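Local coordinates for receptor-like protein kinase ANXUR1 (Arabidopsis thaliana, PDB 6FIG) that probably senses signals at the surface of the tip-growing pollen tube as a receptor kinase with two tandem malectin-like domains, acting in plant reproduction, at residues Phe95-Glu98 against Leu104-Asn107; Phe140-Lys145 against Ala149-Asn154; Phe299-Tyr302 against Ala308-Asp311; Tyr280-His285 against Ile301-Arg306. All coordinates share one frame; numbering follows the deposited sequence.

Contact 1: Phe95-Glu98 against Leu104-Asn107; sequences FTVE and LLSN. With NAG (2-acetamido-2-deoxy-beta-D-glucopyranose), chain C.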
# COMPACT_ATOMS: atom_id res chain seq x y z
N PHE A 95 25.58 -20.85 3.51
CA PHE A 95 24.60 -21.01 4.59
C PHE A 95 23.25 -21.54 4.16
O PHE A 95 22.93 -21.65 2.96
CB PHE A 95 24.46 -19.71 5.38
CG PHE A 95 23.98 -18.55 4.57
CD1 PHE A 95 24.88 -17.76 3.86
CD2 PHE A 95 22.65 -18.18 4.60
CE1 PHE A 95 24.43 -16.65 3.15
CE2 PHE A 95 22.19 -17.07 3.90
CZ PHE A 95 23.10 -16.30 3.18
N THR A 96 22.46 -21.90 5.17
CA THR A 96 21.12 -22.40 5.01
C THR A 96 20.16 -21.36 5.53
O THR A 96 20.47 -20.64 6.49
CB THR A 96 20.96 -23.74 5.77
OG1 THR A 96 21.82 -24.73 5.18
CG2 THR A 96 19.52 -24.28 5.80
N VAL A 97 19.00 -21.25 4.89
CA VAL A 97 17.90 -20.47 5.42
C VAL A 97 16.66 -21.34 5.41
O VAL A 97 16.32 -21.95 4.37
CB VAL A 97 17.61 -19.17 4.63
CG1 VAL A 97 16.51 -18.37 5.33
CG2 VAL A 97 18.88 -18.36 4.42
N GLU A 98 15.95 -21.33 6.53
CA GLU A 98 14.71 -22.05 6.71
C GLU A 98 13.63 -21.08 7.15
O GLU A 98 13.90 -20.13 7.92
CB GLU A 98 14.88 -23.13 7.76
CG GLU A 98 15.81 -24.26 7.35
CD GLU A 98 16.29 -25.05 8.56
OE1 GLU A 98 17.19 -24.56 9.30
OE2 GLU A 98 15.76 -26.15 8.79
N LEU A 104 14.67 -23.10 2.34
CA LEU A 104 14.70 -22.19 1.19
C LEU A 104 16.03 -22.25 0.48
O LEU A 104 16.09 -22.32 -0.76
CB LEU A 104 14.44 -20.74 1.65
CG LEU A 104 13.18 -20.57 2.50
CD1 LEU A 104 13.06 -19.13 2.96
CD2 LEU A 104 11.92 -21.03 1.80
N LEU A 105 17.10 -22.15 1.27
CA LEU A 105 18.45 -22.10 0.75
C LEU A 105 19.30 -23.06 1.55
O LEU A 105 19.09 -23.22 2.75
CB LEU A 105 18.99 -20.69 0.88
CG LEU A 105 18.28 -19.62 0.07
CD1 LEU A 105 18.73 -18.24 0.54
CD2 LEU A 105 18.53 -19.82 -1.40
N SER A 106 20.27 -23.71 0.91
CA SER A 106 21.12 -24.71 1.55
C SER A 106 22.46 -24.70 0.85
O SER A 106 22.50 -24.74 -0.39
CB SER A 106 20.49 -26.11 1.48
OG SER A 106 21.32 -27.10 2.09
N ASN A 107 23.54 -24.59 1.61
CA ASN A 107 24.88 -24.41 1.04
C ASN A 107 24.96 -23.25 0.03
O ASN A 107 25.68 -23.31 -0.97
CB ASN A 107 25.32 -25.71 0.36
CG ASN A 107 26.80 -25.72 0.02
OD1 ASN A 107 27.64 -25.42 0.86
ND2 ASN A 107 27.11 -26.04 -1.22
C1 NAG C . 28.46 -26.10 -1.73
C2 NAG C . 28.84 -27.54 -2.03
C3 NAG C . 30.18 -27.61 -2.77
C4 NAG C . 30.21 -26.66 -3.96
C5 NAG C . 29.85 -25.25 -3.51
C6 NAG C . 29.81 -24.24 -4.65
C7 NAG C . 27.97 -29.08 -0.32
C8 NAG C . 28.25 -29.70 1.01
N2 NAG C . 28.92 -28.26 -0.77
O3 NAG C . 30.43 -28.95 -3.20
O4 NAG C . 31.55 -26.68 -4.49
O5 NAG C . 28.56 -25.28 -2.89
O6 NAG C . 28.78 -24.58 -5.58
O7 NAG C . 26.96 -29.34 -0.94
O HOH W 1 21.24 -27.22 4.67
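Val97 holds CG1 anti to its backbone N (chi1 -176°), which leaves CG2 beside that N, and Leu105 carries CG anti to its carbonyl carbon (chi1 -64°). As a hydrogen-bonded antiparallel pair the two lie side by side on one face of the sheet, and these torsions bring Val97 CG2 to Leu105 CD1, 3.9 Å away. The backbones are bonded irregularly. Val97 N donates to Leu105 O at 2.9 Å, but Val97 O receives two N-H groups: Leu104 N at 2.9 Å, close to the carbonyl axis, and Leu105 N at 3.2 Å, in the carbonyl plane on a lone pair. Two residues facing one is a classic beta bulge, and it falls in the hairpin of strands 95-99 and 102-108, the latter at the margin of a five-stranded antiparallel sheet. Past the bulge the polar side chains are bridged: one water sits 2.6 Å from Thr96 OG1 and equally 2.6 Å from Ser106 OG, joining hydroxyls that do not bond directly. The chain then turns a corner at Ser106 and Asn107. Asn107 ND2 is bonded covalently to C1 of N-acetylglucosamine at 1.4 Å, an N-linked glycan whose sugar is also hydrogen-bonded to Tyr146 OH.

Contact 2: Phe140-Lys145 against Ala149-Asn154; sequences FTPSDK and AFAFIN. With CA (calcium ion), chain I.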
# COMPACT_ATOMS: atom_id res chain seq x y z
N PHE A 140 18.80 -18.59 10.01
CA PHE A 140 20.04 -18.54 9.25
C PHE A 140 21.07 -19.43 9.91
O PHE A 140 21.41 -19.21 11.07
CB PHE A 140 20.57 -17.10 9.15
CG PHE A 140 19.75 -16.22 8.26
CD1 PHE A 140 18.55 -15.67 8.70
CD2 PHE A 140 20.15 -15.95 6.94
CE1 PHE A 140 17.78 -14.85 7.88
CE2 PHE A 140 19.39 -15.13 6.11
CZ PHE A 140 18.19 -14.59 6.57
N THR A 141 21.60 -20.42 9.20
CA THR A 141 22.58 -21.34 9.75
C THR A 141 23.82 -21.39 8.88
O THR A 141 23.77 -21.97 7.79
CB THR A 141 22.02 -22.77 9.86
OG1 THR A 141 20.82 -22.74 10.62
CG2 THR A 141 23.04 -23.71 10.49
N PRO A 142 24.95 -20.81 9.33
CA PRO A 142 26.20 -20.95 8.60
C PRO A 142 26.54 -22.42 8.36
O PRO A 142 26.23 -23.28 9.20
CB PRO A 142 27.23 -20.29 9.54
CG PRO A 142 26.44 -19.32 10.33
CD PRO A 142 25.11 -19.98 10.55
N SER A 143 27.15 -22.73 7.22
CA SER A 143 27.53 -24.10 6.91
C SER A 143 28.46 -24.66 8.00
O SER A 143 29.44 -24.03 8.36
CB SER A 143 28.27 -24.17 5.57
OG SER A 143 28.78 -25.48 5.35
N ASP A 144 28.15 -25.85 8.48
CA ASP A 144 29.03 -26.55 9.41
C ASP A 144 30.12 -27.36 8.71
O ASP A 144 30.86 -28.09 9.37
CB ASP A 144 28.22 -27.42 10.40
CG ASP A 144 27.54 -28.63 9.75
OD1 ASP A 144 27.61 -28.83 8.51
OD2 ASP A 144 26.92 -29.39 10.51
N LYS A 145 30.24 -27.21 7.39
CA LYS A 145 31.25 -27.94 6.61
C LYS A 145 32.52 -27.13 6.32
O LYS A 145 33.62 -27.68 6.36
CB LYS A 145 30.61 -28.53 5.35
CG LYS A 145 29.74 -29.74 5.70
CD LYS A 145 28.64 -30.03 4.71
CE LYS A 145 27.38 -30.53 5.41
NZ LYS A 145 27.63 -31.67 6.34
N ALA A 149 32.85 -20.40 7.45
CA ALA A 149 31.52 -20.14 6.87
C ALA A 149 30.75 -19.18 7.75
O ALA A 149 30.74 -19.33 8.98
CB ALA A 149 30.71 -21.42 6.71
N PHE A 150 30.13 -18.19 7.12
CA PHE A 150 29.23 -17.27 7.80
C PHE A 150 28.01 -17.00 6.91
O PHE A 150 28.02 -17.27 5.70
CB PHE A 150 29.95 -15.96 8.16
CG PHE A 150 30.38 -15.14 6.97
CD1 PHE A 150 29.59 -14.09 6.52
CD2 PHE A 150 31.56 -15.43 6.30
CE1 PHE A 150 29.97 -13.34 5.42
CE2 PHE A 150 31.96 -14.67 5.22
CZ PHE A 150 31.16 -13.62 4.77
N ALA A 151 26.97 -16.49 7.53
CA ALA A 151 25.74 -16.12 6.82
C ALA A 151 25.61 -14.61 6.84
O ALA A 151 26.17 -13.93 7.70
CB ALA A 151 24.54 -16.79 7.45
N PHE A 152 24.85 -14.08 5.90
CA PHE A 152 24.56 -12.65 5.89
C PHE A 152 23.23 -12.43 5.24
O PHE A 152 22.71 -13.31 4.52
CB PHE A 152 25.67 -11.84 5.19
CG PHE A 152 25.69 -11.97 3.70
CD1 PHE A 152 26.18 -13.11 3.09
CD2 PHE A 152 25.19 -10.95 2.89
CE1 PHE A 152 26.18 -13.25 1.70
CE2 PHE A 152 25.19 -11.07 1.51
CZ PHE A 152 25.68 -12.22 0.91
N ILE A 153 22.67 -11.26 5.50
CA ILE A 153 21.38 -10.87 4.92
C ILE A 153 21.36 -9.35 4.83
O ILE A 153 21.80 -8.67 5.76
CB ILE A 153 20.20 -11.42 5.78
CG1 ILE A 153 18.82 -11.08 5.18
CG2 ILE A 153 20.30 -10.96 7.23
CD1 ILE A 153 18.50 -11.79 3.88
N ASN A 154 20.86 -8.81 3.72
CA ASN A 154 20.75 -7.36 3.57
C ASN A 154 19.34 -6.83 3.78
O ASN A 154 19.15 -5.72 4.29
CB ASN A 154 21.25 -6.93 2.20
CG ASN A 154 22.70 -7.32 2.00
OD1 ASN A 154 22.98 -8.42 1.54
ND2 ASN A 154 23.62 -6.43 2.36
CA CA I . 20.40 -3.71 4.76
O HOH W 2 30.66 -21.79 10.52
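Phe140, which has the most surface buried by the contact, brings ring atoms CE2 and CZ obliquely up to Ile153. Phe140 CE2 lies 3.8 Å from Ile153 CB, and the two side chains cross at about a right angle. Ile153 CB touches directly, and with CG1 anti to the backbone N (chi1 -178°) the CG1-CD1 branch also reaches Phe140 CZ. Nearer the backbone, Phe140 CB approaches the methyl of Ala151 at 4.3 Å.

Ala149 and Pro142 follow in buried surface. The Ala149 methyl presses on the backbone of Ser143, its CB lying 3.3 Å from Ser143 O, while Pro142 CB rests 3.7 Å from Ala149 O and its CG reaches over toward Ala151. No hydrogen bond passes directly between the segments. The carbonyl of Ala149 is instead served by a water at 2.9 Å from its O, and the same water reaches Ser143 O only weakly. Within 140-145, Ser143 OG accepts from Lys145 N in an ST turn at the start of the loop.

Strands 140-142 and 151-153 approach to 7.2 Å at 144° and belong to different sheets, so side chains fill the gap as in the beta-sandwich core of malectin-like domains. Asn154 O, just past the packed Ile153, binds the calcium ion at 2.4 Å, together with ligands that include Ser7 OG and the carbonyls of Cys8, Pro51 and Thr54. The water links only the loop ends; the strands themselves meet by apolar packing alone, so their pairing rests on shape and apolar burial, not on a hydrogen-bonded backbone register.

Contact 3: Phe299-Tyr302 against Ala308-Asp311; sequences FNIY and AQAD. With NAG (2-acetamido-2-deoxy-beta-D-glucopyranose), chain D.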
# COMPACT_ATOMS: atom_id res chain seq x y z
N PHE A 299 -3.01 -21.01 -31.74
CA PHE A 299 -1.59 -21.36 -31.68
C PHE A 299 -1.28 -22.51 -30.76
O PHE A 299 -2.00 -22.75 -29.76
CB PHE A 299 -0.72 -20.14 -31.34
CG PHE A 299 -1.13 -19.39 -30.11
CD1 PHE A 299 -2.14 -18.46 -30.13
CD2 PHE A 299 -0.39 -19.55 -28.92
CE1 PHE A 299 -2.48 -17.75 -29.00
CE2 PHE A 299 -0.72 -18.83 -27.80
CZ PHE A 299 -1.77 -17.92 -27.84
N ASN A 300 -0.20 -23.21 -31.08
CA ASN A 300 0.29 -24.33 -30.31
C ASN A 300 1.29 -23.82 -29.29
O ASN A 300 2.02 -22.87 -29.56
CB ASN A 300 0.95 -25.36 -31.21
CG ASN A 300 -0.02 -25.99 -32.19
OD1 ASN A 300 -1.18 -26.25 -31.87
ND2 ASN A 300 0.44 -26.19 -33.42
N ILE A 301 1.31 -24.46 -28.13
CA ILE A 301 2.22 -24.09 -27.03
C ILE A 301 2.91 -25.35 -26.58
O ILE A 301 2.24 -26.36 -26.28
CB ILE A 301 1.48 -23.47 -25.84
CG1 ILE A 301 0.64 -22.25 -26.26
CG2 ILE A 301 2.46 -23.09 -24.73
CD1 ILE A 301 -0.13 -21.62 -25.12
N TYR A 302 4.24 -25.30 -26.52
CA TYR A 302 5.06 -26.44 -26.09
C TYR A 302 5.94 -26.02 -24.92
O TYR A 302 6.41 -24.89 -24.86
CB TYR A 302 5.93 -26.93 -27.24
CG TYR A 302 5.17 -27.16 -28.52
CD1 TYR A 302 4.40 -28.30 -28.70
CD2 TYR A 302 5.24 -26.24 -29.57
CE1 TYR A 302 3.71 -28.51 -29.89
CE2 TYR A 302 4.57 -26.44 -30.75
CZ TYR A 302 3.80 -27.57 -30.91
OH TYR A 302 3.14 -27.74 -32.13
N ALA A 308 1.68 -28.50 -24.47
CA ALA A 308 0.86 -27.81 -23.50
C ALA A 308 -0.53 -27.48 -24.07
O ALA A 308 -1.55 -27.68 -23.39
CB ALA A 308 1.56 -26.55 -23.03
N GLN A 309 -0.58 -26.96 -25.29
CA GLN A 309 -1.84 -26.80 -26.04
C GLN A 309 -1.50 -27.08 -27.45
O GLN A 309 -0.67 -26.38 -28.04
CB GLN A 309 -2.36 -25.37 -26.04
CG GLN A 309 -2.86 -24.78 -24.78
CD GLN A 309 -3.99 -25.51 -24.06
OE1 GLN A 309 -4.81 -26.22 -24.60
NE2 GLN A 309 -4.01 -25.28 -22.79
N ALA A 310 -2.11 -28.10 -28.04
CA ALA A 310 -1.86 -28.37 -29.43
C ALA A 310 -2.93 -29.29 -29.96
O ALA A 310 -3.99 -29.40 -29.33
CB ALA A 310 -0.46 -28.94 -29.62
N ASP A 311 -2.68 -29.91 -31.11
CA ASP A 311 -3.59 -30.90 -31.67
C ASP A 311 -4.95 -30.23 -31.88
O ASP A 311 -5.00 -29.16 -32.48
CB ASP A 311 -3.60 -32.16 -30.78
CG ASP A 311 -2.19 -32.68 -30.50
OD1 ASP A 311 -1.44 -32.92 -31.47
OD2 ASP A 311 -1.83 -32.85 -29.32
C1 NAG D . 8.25 -25.82 -32.57
C2 NAG D . 8.54 -26.59 -33.85
C3 NAG D . 8.13 -28.05 -33.71
C4 NAG D . 8.62 -28.66 -32.41
C5 NAG D . 8.17 -27.79 -31.24
C6 NAG D . 8.52 -28.32 -29.86
C7 NAG D . 8.32 -25.23 -35.89
C8 NAG D . 7.33 -24.62 -36.86
N2 NAG D . 7.77 -25.92 -34.90
O3 NAG D . 8.67 -28.78 -34.81
O4 NAG D . 8.05 -29.96 -32.25
O5 NAG D . 8.77 -26.52 -31.45
O6 NAG D . 9.93 -28.25 -29.62
O7 NAG D . 9.53 -25.08 -36.02
O HOH W 3 -3.06 -27.47 -33.39
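Ile301 O is gripped by two backbone N-H groups at once, Ala308 N at 2.9 Å and Gln309 N at 3.0 Å. The donors lie 22° and 17° from the carbonyl plane, so neither sits squarely in it. In return Ile301 N donates to Gln309 O at 2.8 Å, and this bond does keep to the plane. Because Ala308 and Gln309 both face Ile301, the pairing is a classic beta bulge, formed where the chain leaves the short strand 306-307 at the margin of a four-stranded antiparallel sheet.

The side chains follow this register. Ile301 places CG2 beside the Ala308 methyl, CG2 to CB 4.0 Å, while its other branch runs alongside the aliphatic part of Gln309. Asn300 holds CG anti to its carbonyl carbon (chi1 -63°), and the amide turns its oxygen onto Ala310, with OD1 3.3 Å from Ala310 CA. A water donates to Asn300 OD1 and also to Asp311 O, each at 2.7 Å, and so bridges strand 299-303 to the loop. Tyr302 brings ring atom CE1 near the Ala310 methyl, and one face of the same ring carries C5 of an N-acetylglucosamine, 3.7 Å from CD2 and offset toward the rim.

Three backbone bonds and a water thus fix the loop to the strand, and the carbonyl that accepts two N-H groups satisfies both residues of the bulge with one acceptor. The sugar C5 over the Tyr302 face is consistent with a CH-pi contact, while the same sugar is also hydrogen-bonded to Gln348 OE1.

Contact 4: Tyr280-His285 against Ile301-Arg306; sequences YILRLH and IYINNR. With NAG (2-acetamido-2-deoxy-beta-D-glucopyranose), chain D; NAG (2-acetamido-2-deoxy-beta-D-glucopyranose), chain B.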
# COMPACT_ATOMS: atom_id res chain seq x y z
N TYR A 280 7.92 -27.49 -11.81
CA TYR A 280 7.71 -26.06 -12.03
C TYR A 280 6.32 -25.79 -12.60
O TYR A 280 5.77 -26.60 -13.36
CB TYR A 280 8.75 -25.48 -12.99
CG TYR A 280 10.13 -25.53 -12.40
CD1 TYR A 280 10.64 -24.42 -11.73
CD2 TYR A 280 10.89 -26.67 -12.47
CE1 TYR A 280 11.89 -24.45 -11.15
CE2 TYR A 280 12.15 -26.72 -11.87
CZ TYR A 280 12.64 -25.61 -11.19
OH TYR A 280 13.88 -25.62 -10.59
N ILE A 281 5.76 -24.65 -12.22
CA ILE A 281 4.51 -24.16 -12.78
C ILE A 281 4.88 -22.99 -13.66
O ILE A 281 5.55 -22.05 -13.23
CB ILE A 281 3.51 -23.74 -11.69
CG1 ILE A 281 3.05 -24.97 -10.93
CG2 ILE A 281 2.29 -23.02 -12.31
CD1 ILE A 281 2.26 -24.64 -9.69
N LEU A 282 4.42 -23.02 -14.92
CA LEU A 282 4.49 -21.87 -15.80
C LEU A 282 3.09 -21.29 -15.87
O LEU A 282 2.14 -21.98 -16.24
CB LEU A 282 4.94 -22.24 -17.21
CG LEU A 282 6.40 -22.59 -17.40
CD1 LEU A 282 6.71 -23.97 -16.81
CD2 LEU A 282 6.74 -22.55 -18.88
N ARG A 283 2.99 -20.02 -15.49
CA ARG A 283 1.77 -19.25 -15.57
C ARG A 283 1.86 -18.32 -16.76
O ARG A 283 2.67 -17.41 -16.78
CB ARG A 283 1.57 -18.42 -14.29
CG ARG A 283 0.30 -17.61 -14.36
CD ARG A 283 -0.10 -17.06 -13.01
NE ARG A 283 -0.66 -18.15 -12.24
CZ ARG A 283 -1.18 -18.04 -11.03
NH1 ARG A 283 -1.22 -16.85 -10.41
NH2 ARG A 283 -1.72 -19.11 -10.47
N LEU A 284 1.03 -18.60 -17.79
CA LEU A 284 1.03 -17.80 -19.00
C LEU A 284 -0.13 -16.84 -18.92
O LEU A 284 -1.25 -17.26 -18.70
CB LEU A 284 0.90 -18.70 -20.24
CG LEU A 284 2.20 -19.36 -20.71
CD1 LEU A 284 2.82 -20.29 -19.71
CD2 LEU A 284 1.91 -20.12 -21.99
N HIS A 285 0.17 -15.56 -19.08
CA HIS A 285 -0.82 -14.50 -19.01
C HIS A 285 -1.19 -14.06 -20.43
O HIS A 285 -0.30 -13.78 -21.24
CB HIS A 285 -0.25 -13.30 -18.25
CG HIS A 285 -0.00 -13.55 -16.80
ND1 HIS A 285 -0.95 -13.29 -15.83
CD2 HIS A 285 1.08 -14.04 -16.16
CE1 HIS A 285 -0.44 -13.61 -14.65
NE2 HIS A 285 0.78 -14.05 -14.82
N ILE A 301 1.31 -24.46 -28.13
CA ILE A 301 2.22 -24.09 -27.03
C ILE A 301 2.91 -25.35 -26.58
O ILE A 301 2.24 -26.36 -26.28
CB ILE A 301 1.48 -23.47 -25.84
CG1 ILE A 301 0.64 -22.25 -26.26
CG2 ILE A 301 2.46 -23.09 -24.73
CD1 ILE A 301 -0.13 -21.62 -25.12
N TYR A 302 4.24 -25.30 -26.52
CA TYR A 302 5.06 -26.44 -26.09
C TYR A 302 5.94 -26.02 -24.92
O TYR A 302 6.41 -24.89 -24.86
CB TYR A 302 5.93 -26.93 -27.24
CG TYR A 302 5.17 -27.16 -28.52
CD1 TYR A 302 4.40 -28.30 -28.70
CD2 TYR A 302 5.24 -26.24 -29.57
CE1 TYR A 302 3.71 -28.51 -29.89
CE2 TYR A 302 4.57 -26.44 -30.75
CZ TYR A 302 3.80 -27.57 -30.91
OH TYR A 302 3.14 -27.74 -32.13
N ILE A 303 6.12 -26.95 -23.98
CA ILE A 303 6.96 -26.70 -22.80
C ILE A 303 7.92 -27.89 -22.72
O ILE A 303 7.48 -29.03 -22.65
CB ILE A 303 6.13 -26.56 -21.50
CG1 ILE A 303 5.29 -25.28 -21.56
CG2 ILE A 303 7.05 -26.51 -20.28
CD1 ILE A 303 4.25 -25.10 -20.46
N ASN A 304 9.23 -27.63 -22.78
CA ASN A 304 10.26 -28.67 -22.80
C ASN A 304 9.97 -29.72 -23.85
O ASN A 304 10.00 -30.93 -23.58
CB ASN A 304 10.45 -29.30 -21.40
CG ASN A 304 11.27 -28.43 -20.50
OD1 ASN A 304 11.36 -27.24 -20.73
ND2 ASN A 304 11.83 -28.99 -19.43
N ASN A 305 9.65 -29.22 -25.05
CA ASN A 305 9.35 -30.04 -26.23
C ASN A 305 8.10 -30.91 -26.13
O ASN A 305 7.85 -31.72 -27.03
CB ASN A 305 10.57 -30.88 -26.64
CG ASN A 305 11.81 -30.04 -26.87
OD1 ASN A 305 11.73 -28.90 -27.34
ND2 ASN A 305 12.98 -30.60 -26.54
N ARG A 306 7.30 -30.71 -25.08
CA ARG A 306 6.08 -31.47 -24.88
C ARG A 306 4.88 -30.55 -25.06
O ARG A 306 4.99 -29.33 -24.97
CB ARG A 306 6.09 -32.08 -23.50
CG ARG A 306 7.22 -33.09 -23.33
CD ARG A 306 7.45 -33.36 -21.88
NE ARG A 306 6.38 -34.19 -21.33
CZ ARG A 306 6.34 -34.64 -20.08
NH1 ARG A 306 7.30 -34.34 -19.21
NH2 ARG A 306 5.32 -35.42 -19.71
C1 NAG D . 8.25 -25.82 -32.57
C2 NAG D . 8.54 -26.59 -33.85
C3 NAG D . 8.13 -28.05 -33.71
C4 NAG D . 8.62 -28.66 -32.41
C5 NAG D . 8.17 -27.79 -31.24
C6 NAG D . 8.52 -28.32 -29.86
C7 NAG D . 8.32 -25.23 -35.89
C8 NAG D . 7.33 -24.62 -36.86
N2 NAG D . 7.77 -25.92 -34.90
O3 NAG D . 8.67 -28.78 -34.81
O4 NAG D . 8.05 -29.96 -32.25
O5 NAG D . 8.77 -26.52 -31.45
O6 NAG D . 9.93 -28.25 -29.62
O7 NAG D . 9.53 -25.08 -36.02
C1 NAG B . 9.07 -30.91 -31.95
C2 NAG B . 8.47 -32.21 -31.45
C3 NAG B . 9.62 -33.12 -31.02
C4 NAG B . 10.62 -33.32 -32.17
C5 NAG B . 11.01 -32.00 -32.84
C6 NAG B . 11.73 -32.23 -34.17
C7 NAG B . 6.22 -31.93 -30.47
C8 NAG B . 5.45 -31.72 -29.19
N2 NAG B . 7.55 -32.01 -30.33
O3 NAG B . 9.08 -34.38 -30.60
O4 NAG B . 11.79 -33.98 -31.65
O5 NAG B . 9.86 -31.17 -33.10
O6 NAG B . 10.78 -32.27 -35.24
O7 NAG B . 5.65 -32.01 -31.54
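Leu282 overlaps Ile303 tip to tip across the gap between two sheets, Leu282 CD2 meeting Ile303 CD1 at 3.9 Å. Two residues on, Leu284 meets Ile301 likewise, CD2 to CD1 at 4.0 Å. Each leucine bends CD1 aside (chi2 73° in Leu282, 62° in Leu284), which leaves CD2 as the extended branch that reaches the partner. The backbones stay far apart, with CA atoms of Leu282 and Ile303 separated by 8.9 Å, and no hydrogen bond crosses: four buried aliphatic side chains make the whole contact.

Beyond Ile303 the chain reverses in a type I' turn, closed by Ile303 N to Arg306 O at 2.8 Å and Arg306 N to Ile303 O at 3.0 Å. Asn304 and Asn305 both take positive phi there, as this turn requires. The turn faces away from strand 278-287 and meets a glycan. The second N-acetylglucosamine, joined through its C1 to O4 of the first, donates weakly from N2 to Asn305 O, and its acetyl methyl C8 lies 3.6 Å from Tyr302 CD1, obliquely to the ring. Asn305 OD1 lies 3.0 Å from O6 of the first sugar.

The two leucine-isoleucine pairs thus join the layers of a beta sandwich. Strand 278-287 runs between strands 327-336 and 363-372 in one sheet, with Leu284 also touching Leu364 and Leu367. Strand 299-303 pairs with 344-351 and 306-307 in the other, where Ile301 packs on Leu347, while Ile303 reaches back to Tyr332 of strand 327-336.

Contacts 1 and 2 precede contacts 4 and 3 along the chain, and the two pairs fall in separate halves of the ectodomain, consistent with tandem malectin-like modules. Contacts 1 and 2 have centres about 8 Å apart and share the five-stranded sheet through neighbouring strands 95-99 and 135-142, with Phe95 packing on Ala151. Contacts 3 and 4, centres about 10 Å apart, share Ile301 and Tyr302 of strand 299-303. Between the pairs, centres are about 28 to 45 Å apart and nothing touches. Each half has a classic bulge at or just past a marginal strand, near a glycan, and apolar packing between sheets; both appear to be built on the same sandwich plan.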